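Local coordinates for regulator of G-protein signaling 16 (Mus musculus, PDB 3C7L) that speeds GTP hydrolysis by G protein alpha subunits through its RGS domain, driving them into the inactive GDP-bound form and so damping receptor signalling, at residues A[47-58]-A[108-119]. Numbering follows the deposited sequence.
Sequences NLEFWLACEEFK and FDVAQGKTRTLM
Gln112 rises from helix 109-128 into the hollow that Trp51, Cys54 and Glu55 leave on helix 45-57, a worked example of how one extended side chain can key two helices together. With CG anti to the backbone N (chi1 174°) and a straight chain beyond, its CG passes 3.5 Å from Trp51 CD1, its CD rests on Cys54 CB, and NE2 comes over one face of the indole, off toward the rim. That amide N-H runs in the amide plane to Glu55, NE2 to OE1 3.0 Å at 157°, meeting OE1 on its anti side, tilted out of the carboxylate plane; the Glu55 side chain is bent at chi2, and its CG lies on the indole too. Were Gln112 replaced by an alanine, Glu55 would probably lose this amide donor and a gap would be likely to open between Trp51 and Cys54. The helices belong to the all-helical RGS domain, the part of the protein responsible for GTPase activation, and their short segments run roughly antiparallel at 141°, near the centre of the chain.

Farther along, the methyl of Thr115 is the bump: CG2 presses on the first turn at Asn47, 3.5 Å from its CB, while OG1 turns back to bond Ala111 O. Beside it the Phe50 ring comes edge-on to the Ala111 backbone, its CZ 3.8 Å from Ala111 CB. Met119, bent at its last torsion, curls its thioether around the same turn, SD alongside Leu48 CB and CE against the carbonyl of Asn47, and it also touches Phe35 of helix 29-40. At the other end Phe108 drives its edge into the face of Phe57, a T-shaped pair with centroids 5.3 Å apart, and Lys58 NZ reaches Asp109 OD1 at 2.7 Å in a salt bridge.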
ATOM      1  N   ASN A  47       3.077  -2.039   4.120  1.00  5.92           N
ATOM      2  CA  ASN A  47       1.753  -2.143   3.501  1.00  7.64           C
ATOM      3  C   ASN A  47       1.334  -0.790   2.937  1.00  6.70           C
ATOM      4  O   ASN A  47       0.810  -0.697   1.819  1.00  4.19           O
ATOM      5  CB  ASN A  47       0.705  -2.618   4.515  1.00  7.31           C
ATOM      6  CG  ASN A  47       0.927  -4.053   4.951  1.00 11.18           C
ATOM      7  OD1 ASN A  47       1.430  -4.875   4.178  1.00  9.49           O
ATOM      8  ND2 ASN A  47       0.537  -4.369   6.185  1.00  9.77           N
ATOM      9  N   LEU A  48       1.560   0.260   3.723  1.00  7.54           N
ATOM     10  CA  LEU A  48       1.207   1.610   3.308  1.00  7.29           C
ATOM     11  C   LEU A  48       2.142   2.129   2.213  1.00  7.53           C
ATOM     12  O   LEU A  48       1.700   2.789   1.279  1.00  8.12           O
ATOM     13  CB  LEU A  48       1.250   2.556   4.517  1.00  7.16           C
ATOM     14  CG  LEU A  48       1.024   4.045   4.235  1.00  7.54           C
ATOM     15  CD1 LEU A  48      -0.335   4.256   3.576  1.00  6.34           C
ATOM     16  CD2 LEU A  48       1.115   4.820   5.535  1.00  6.04           C
ATOM     17  N   GLU A  49       3.434   1.832   2.331  1.00  7.01           N
ATOM     18  CA  GLU A  49       4.405   2.283   1.338  1.00  7.79           C
ATOM     19  C   GLU A  49       4.106   1.654  -0.015  1.00  7.56           C
ATOM     20  O   GLU A  49       4.207   2.307  -1.055  1.00  4.92           O
ATOM     21  CB  GLU A  49       5.826   1.931   1.801  1.00  8.24           C
ATOM     22  CG  GLU A  49       6.214   2.698   3.059  1.00 10.10           C
ATOM     23  CD  GLU A  49       7.549   2.287   3.651  1.00 12.32           C
ATOM     24  OE1 GLU A  49       8.137   1.273   3.209  1.00  9.55           O
ATOM     25  OE2 GLU A  49       8.000   2.989   4.579  1.00 11.21           O
ATOM     26  N   PHE A  50       3.721   0.384   0.005  1.00  6.18           N
ATOM     27  CA  PHE A  50       3.389  -0.333  -1.218  1.00  7.23           C
ATOM     28  C   PHE A  50       2.138   0.257  -1.864  1.00  6.05           C
ATOM     29  O   PHE A  50       2.107   0.475  -3.075  1.00  6.13           O
ATOM     30  CB  PHE A  50       3.167  -1.818  -0.910  1.00  8.13           C
ATOM     31  CG  PHE A  50       2.579  -2.595  -2.054  1.00  7.09           C
ATOM     32  CD1 PHE A  50       3.222  -2.642  -3.286  1.00  7.99           C
ATOM     33  CD2 PHE A  50       1.379  -3.279  -1.900  1.00  6.57           C
ATOM     34  CE1 PHE A  50       2.678  -3.360  -4.349  1.00  8.13           C
ATOM     35  CE2 PHE A  50       0.829  -3.994  -2.949  1.00  6.42           C
ATOM     36  CZ  PHE A  50       1.478  -4.037  -4.179  1.00  9.87           C
ATOM     37  N   TRP A  51       1.111   0.512  -1.056  1.00  5.50           N
ATOM     38  CA  TRP A  51      -0.136   1.072  -1.572  1.00  5.81           C
ATOM     39  C   TRP A  51       0.144   2.401  -2.267  1.00  6.98           C
ATOM     40  O   TRP A  51      -0.285   2.621  -3.395  1.00  8.90           O
ATOM     41  CB  TRP A  51      -1.142   1.279  -0.431  1.00  5.81           C
ATOM     42  CG  TRP A  51      -2.537   1.622  -0.895  1.00  6.55           C
ATOM     43  CD1 TRP A  51      -3.548   0.750  -1.163  1.00  8.40           C
ATOM     44  CD2 TRP A  51      -3.057   2.933  -1.159  1.00  6.51           C
ATOM     45  NE1 TRP A  51      -4.670   1.432  -1.577  1.00  7.60           N
ATOM     46  CE2 TRP A  51      -4.394   2.773  -1.585  1.00  6.99           C
ATOM     47  CE3 TRP A  51      -2.520   4.228  -1.080  1.00  8.55           C
ATOM     48  CZ2 TRP A  51      -5.207   3.860  -1.929  1.00  8.22           C
ATOM     49  CZ3 TRP A  51      -3.331   5.311  -1.420  1.00  7.98           C
ATOM     50  CH2 TRP A  51      -4.658   5.116  -1.840  1.00  9.02           C
ATOM     51  N   LEU A  52       0.872   3.285  -1.597  1.00  7.38           N
ATOM     52  CA  LEU A  52       1.209   4.588  -2.168  1.00  9.12           C
ATOM     53  C   LEU A  52       2.054   4.454  -3.440  1.00  9.00           C
ATOM     54  O   LEU A  52       1.922   5.256  -4.365  1.00  7.10           O
ATOM     55  CB  LEU A  52       1.967   5.436  -1.145  1.00 11.16           C
ATOM     56  CG  LEU A  52       1.225   5.858   0.126  1.00 12.10           C
ATOM     57  CD1 LEU A  52       2.231   6.367   1.134  1.00 13.21           C
ATOM     58  CD2 LEU A  52       0.198   6.934  -0.188  1.00 10.41           C
ATOM     59  N   ALA A  53       2.918   3.446  -3.485  1.00  8.03           N
ATOM     60  CA  ALA A  53       3.765   3.232  -4.656  1.00  9.40           C
ATOM     61  C   ALA A  53       2.919   2.811  -5.851  1.00 10.51           C
ATOM     62  O   ALA A  53       3.233   3.155  -6.992  1.00  9.54           O
ATOM     63  CB  ALA A  53       4.819   2.171  -4.358  1.00 10.94           C
ATOM     64  N   CYS A  54       1.848   2.067  -5.585  1.00  8.58           N
ATOM     65  CA  CYS A  54       0.945   1.615  -6.638  1.00 10.92           C
ATOM     66  C   CYS A  54       0.180   2.801  -7.214  1.00 12.03           C
ATOM     67  O   CYS A  54      -0.081   2.857  -8.414  1.00 12.35           O
ATOM     68  CB  CYS A  54      -0.057   0.595  -6.093  1.00 11.13           C
ATOM     69  SG  CYS A  54       0.644  -1.021  -5.700  1.00  9.90           S
ATOM     70  N   GLU A  55      -0.185   3.741  -6.347  1.00 11.08           N
ATOM     71  CA  GLU A  55      -0.915   4.935  -6.755  1.00 12.53           C
ATOM     72  C   GLU A  55      -0.107   5.822  -7.695  1.00 13.24           C
ATOM     73  O   GLU A  55      -0.649   6.383  -8.647  1.00 14.04           O
ATOM     74  CB  GLU A  55      -1.332   5.744  -5.528  1.00 12.97           C
ATOM     75  CG  GLU A  55      -2.448   5.116  -4.727  1.00 11.77           C
ATOM     76  CD  GLU A  55      -3.698   4.883  -5.551  1.00 13.64           C
ATOM     77  OE1 GLU A  55      -3.896   3.750  -6.031  1.00 13.20           O
ATOM     78  OE2 GLU A  55      -4.472   5.840  -5.739  1.00 14.54           O
ATOM     79  N   GLU A  56       1.185   5.964  -7.431  1.00 14.24           N
ATOM     80  CA  GLU A  56       2.001   6.792  -8.300  1.00 15.03           C
ATOM     81  C   GLU A  56       2.310   6.040  -9.604  1.00 14.69           C
ATOM     82  O   GLU A  56       2.440   6.651 -10.666  1.00 13.73           O
ATOM     83  CB  GLU A  56       3.294   7.215  -7.588  1.00 19.67           C
ATOM     84  CG  GLU A  56       4.222   6.079  -7.214  1.00 26.46           C
ATOM     85  CD  GLU A  56       5.572   6.568  -6.699  1.00 31.66           C
ATOM     86  OE1 GLU A  56       6.146   7.483  -7.329  1.00 34.24           O
ATOM     87  OE2 GLU A  56       6.060   6.032  -5.676  1.00 33.90           O
ATOM     88  N   PHE A  57       2.398   4.716  -9.524  1.00 14.18           N
ATOM     89  CA  PHE A  57       2.676   3.883 -10.694  1.00 13.75           C
ATOM     90  C   PHE A  57       1.628   4.034 -11.795  1.00 14.46           C
ATOM     91  O   PHE A  57       1.963   4.100 -12.977  1.00 14.30           O
ATOM     92  CB  PHE A  57       2.753   2.408 -10.279  1.00 14.07           C
ATOM     93  CG  PHE A  57       2.830   1.443 -11.439  1.00 12.62           C
ATOM     94  CD1 PHE A  57       3.985   1.345 -12.209  1.00 13.25           C
ATOM     95  CD2 PHE A  57       1.743   0.633 -11.759  1.00 15.14           C
ATOM     96  CE1 PHE A  57       4.059   0.455 -13.279  1.00 10.30           C
ATOM     97  CE2 PHE A  57       1.806  -0.264 -12.830  1.00 13.46           C
ATOM     98  CZ  PHE A  57       2.967  -0.352 -13.591  1.00 12.21           C
ATOM     99  N   LYS A  58       0.360   4.084 -11.411  1.00 14.16           N
ATOM    100  CA  LYS A  58      -0.705   4.199 -12.395  1.00 16.47           C
ATOM    101  C   LYS A  58      -0.794   5.545 -13.110  1.00 16.82           C
ATOM    102  O   LYS A  58      -1.558   5.697 -14.062  1.00 15.17           O
ATOM    103  CB  LYS A  58      -2.046   3.845 -11.761  1.00 19.45           C
ATOM    104  CG  LYS A  58      -2.207   2.351 -11.537  1.00 22.44           C
ATOM    105  CD  LYS A  58      -3.653   1.982 -11.274  1.00 25.91           C
ATOM    106  CE  LYS A  58      -3.831   0.475 -11.162  1.00 26.59           C
ATOM    107  NZ  LYS A  58      -5.248   0.102 -10.880  1.00 25.43           N
ATOM    108  N   PHE A 108      -0.676  -4.691 -10.505  1.00  6.58           N
ATOM    109  CA  PHE A 108      -0.677  -4.805  -9.049  1.00  8.00           C
ATOM    110  C   PHE A 108      -2.038  -4.728  -8.351  1.00  8.45           C
ATOM    111  O   PHE A 108      -2.099  -4.750  -7.121  1.00  8.21           O
ATOM    112  CB  PHE A 108       0.231  -3.720  -8.467  1.00  7.62           C
ATOM    113  CG  PHE A 108       1.644  -3.772  -8.975  1.00  8.88           C
ATOM    114  CD1 PHE A 108       2.495  -4.802  -8.599  1.00  7.42           C
ATOM    115  CD2 PHE A 108       2.130  -2.777  -9.822  1.00  9.55           C
ATOM    116  CE1 PHE A 108       3.807  -4.840  -9.055  1.00  7.09           C
ATOM    117  CE2 PHE A 108       3.439  -2.807 -10.282  1.00  9.44           C
ATOM    118  CZ  PHE A 108       4.281  -3.839  -9.898  1.00  5.93           C
ATOM    119  N   ASP A 109      -3.123  -4.639  -9.115  1.00  8.75           N
ATOM    120  CA  ASP A 109      -4.464  -4.533  -8.533  1.00  8.69           C
ATOM    121  C   ASP A 109      -4.815  -5.518  -7.419  1.00  8.44           C
ATOM    122  O   ASP A 109      -5.252  -5.110  -6.338  1.00  8.33           O
ATOM    123  CB  ASP A 109      -5.523  -4.627  -9.634  1.00  7.33           C
ATOM    124  CG  ASP A 109      -5.718  -3.317 -10.364  1.00  9.24           C
ATOM    125  OD1 ASP A 109      -4.760  -2.513 -10.424  1.00  5.36           O
ATOM    126  OD2 ASP A 109      -6.829  -3.098 -10.893  1.00  6.53           O
ATOM    127  N   VAL A 110      -4.633  -6.809  -7.663  1.00 10.70           N
ATOM    128  CA  VAL A 110      -4.976  -7.789  -6.644  1.00 10.61           C
ATOM    129  C   VAL A 110      -4.093  -7.635  -5.406  1.00  9.26           C
ATOM    130  O   VAL A 110      -4.589  -7.672  -4.282  1.00  9.27           O
ATOM    131  CB  VAL A 110      -4.879  -9.226  -7.198  1.00 10.12           C
ATOM    132  CG1 VAL A 110      -5.306 -10.222  -6.140  1.00 11.32           C
ATOM    133  CG2 VAL A 110      -5.779  -9.363  -8.420  1.00 13.02           C
ATOM    134  N   ALA A 111      -2.793  -7.444  -5.616  1.00  9.53           N
ATOM    135  CA  ALA A 111      -1.862  -7.269  -4.502  1.00  7.50           C
ATOM    136  C   ALA A 111      -2.210  -6.026  -3.687  1.00  8.51           C
ATOM    137  O   ALA A 111      -2.224  -6.075  -2.459  1.00  9.17           O
ATOM    138  CB  ALA A 111      -0.431  -7.161  -5.020  1.00  8.38           C
ATOM    139  N   GLN A 112      -2.490  -4.918  -4.370  1.00  8.40           N
ATOM    140  CA  GLN A 112      -2.825  -3.670  -3.687  1.00  8.80           C
ATOM    141  C   GLN A 112      -4.103  -3.823  -2.866  1.00  8.40           C
ATOM    142  O   GLN A 112      -4.195  -3.320  -1.745  1.00  8.47           O
ATOM    143  CB  GLN A 112      -2.968  -2.525  -4.706  1.00 10.97           C
ATOM    144  CG  GLN A 112      -3.450  -1.203  -4.098  1.00 10.83           C
ATOM    145  CD  GLN A 112      -3.388  -0.037  -5.078  1.00 12.84           C
ATOM    146  OE1 GLN A 112      -3.465  -0.225  -6.291  1.00 12.63           O
ATOM    147  NE2 GLN A 112      -3.264   1.178  -4.547  1.00  9.68           N
ATOM    148  N   GLY A 113      -5.084  -4.528  -3.429  1.00  8.55           N
ATOM    149  CA  GLY A 113      -6.341  -4.749  -2.733  1.00  7.88           C
ATOM    150  C   GLY A 113      -6.185  -5.624  -1.500  1.00  8.11           C
ATOM    151  O   GLY A 113      -6.826  -5.379  -0.470  1.00  5.98           O
ATOM    152  N   LYS A 114      -5.353  -6.657  -1.595  1.00  7.52           N
ATOM    153  CA  LYS A 114      -5.126  -7.540  -0.456  1.00  8.94           C
ATOM    154  C   LYS A 114      -4.400  -6.752   0.631  1.00  8.29           C
ATOM    155  O   LYS A 114      -4.727  -6.854   1.815  1.00  6.73           O
ATOM    156  CB  LYS A 114      -4.267  -8.745  -0.855  1.00 11.98           C
ATOM    157  CG  LYS A 114      -4.882  -9.683  -1.873  1.00 16.95           C
ATOM    158  CD  LYS A 114      -6.133 -10.362  -1.345  1.00 19.05           C
ATOM    159  CE  LYS A 114      -6.663 -11.383  -2.345  1.00 21.00           C
ATOM    160  NZ  LYS A 114      -7.892 -12.059  -1.844  1.00 21.20           N
ATOM    161  N   THR A 115      -3.409  -5.962   0.219  1.00  6.20           N
ATOM    162  CA  THR A 115      -2.634  -5.158   1.158  1.00  7.39           C
ATOM    163  C   THR A 115      -3.515  -4.082   1.784  1.00  8.01           C
ATOM    164  O   THR A 115      -3.375  -3.763   2.968  1.00  8.25           O
ATOM    165  CB  THR A 115      -1.419  -4.517   0.460  1.00  8.17           C
ATOM    166  OG1 THR A 115      -0.592  -5.557  -0.080  1.00 11.38           O
ATOM    167  CG2 THR A 115      -0.595  -3.701   1.454  1.00  9.04           C
ATOM    168  N   ARG A 116      -4.435  -3.534   0.996  1.00  7.46           N
ATOM    169  CA  ARG A 116      -5.354  -2.521   1.509  1.00  9.61           C
ATOM    170  C   ARG A 116      -6.198  -3.127   2.639  1.00 10.09           C
ATOM    171  O   ARG A 116      -6.389  -2.512   3.692  1.00 11.99           O
ATOM    172  CB  ARG A 116      -6.291  -2.033   0.404  1.00  7.78           C
ATOM    173  CG  ARG A 116      -7.277  -0.984   0.891  1.00 10.08           C
ATOM    174  CD  ARG A 116      -8.425  -0.745  -0.080  1.00  9.07           C
ATOM    175  NE  ARG A 116      -9.414   0.143   0.523  1.00  6.70           N
ATOM    176  CZ  ARG A 116      -9.598   1.418   0.194  1.00  6.95           C
ATOM    177  NH1 ARG A 116      -8.870   1.992  -0.759  1.00  5.97           N
ATOM    178  NH2 ARG A 116     -10.499   2.134   0.851  1.00  5.75           N
ATOM    179  N   THR A 117      -6.703  -4.339   2.412  1.00 10.49           N
ATOM    180  CA  THR A 117      -7.526  -5.011   3.408  1.00 12.73           C
ATOM    181  C   THR A 117      -6.719  -5.340   4.658  1.00 13.83           C
ATOM    182  O   THR A 117      -7.247  -5.322   5.771  1.00 13.89           O
ATOM    183  CB  THR A 117      -8.147  -6.296   2.831  1.00 14.91           C
ATOM    184  OG1 THR A 117      -9.010  -5.950   1.743  1.00 13.61           O
ATOM    185  CG2 THR A 117      -8.960  -7.030   3.892  1.00 16.58           C
ATOM    186  N   LEU A 118      -5.436  -5.633   4.470  1.00 12.45           N
ATOM    187  CA  LEU A 118      -4.551  -5.942   5.586  1.00 13.95           C
ATOM    188  C   LEU A 118      -4.578  -4.737   6.538  1.00 13.45           C
ATOM    189  O   LEU A 118      -4.524  -4.888   7.758  1.00 13.61           O
ATOM    190  CB  LEU A 118      -3.131  -6.175   5.061  1.00 13.93           C
ATOM    191  CG  LEU A 118      -2.260  -7.318   5.596  1.00 18.52           C
ATOM    192  CD1 LEU A 118      -3.024  -8.636   5.610  1.00 18.09           C
ATOM    193  CD2 LEU A 118      -1.027  -7.432   4.708  1.00 18.68           C
ATOM    194  N   MET A 119      -4.672  -3.539   5.971  1.00 13.31           N
ATOM    195  CA  MET A 119      -4.721  -2.318   6.776  1.00 11.78           C
ATOM    196  C   MET A 119      -6.147  -1.948   7.191  1.00 11.48           C
ATOM    197  O   MET A 119      -6.456  -1.826   8.378  1.00  9.89           O
ATOM    198  CB  MET A 119      -4.112  -1.134   6.002  1.00 11.29           C
ATOM    199  CG  MET A 119      -2.625  -1.261   5.680  1.00 10.95           C
ATOM    200  SD  MET A 119      -1.945   0.185   4.799  1.00 10.06           S
ATOM    201  CE  MET A 119      -2.365  -0.207   3.121  1.00  8.35           C
TER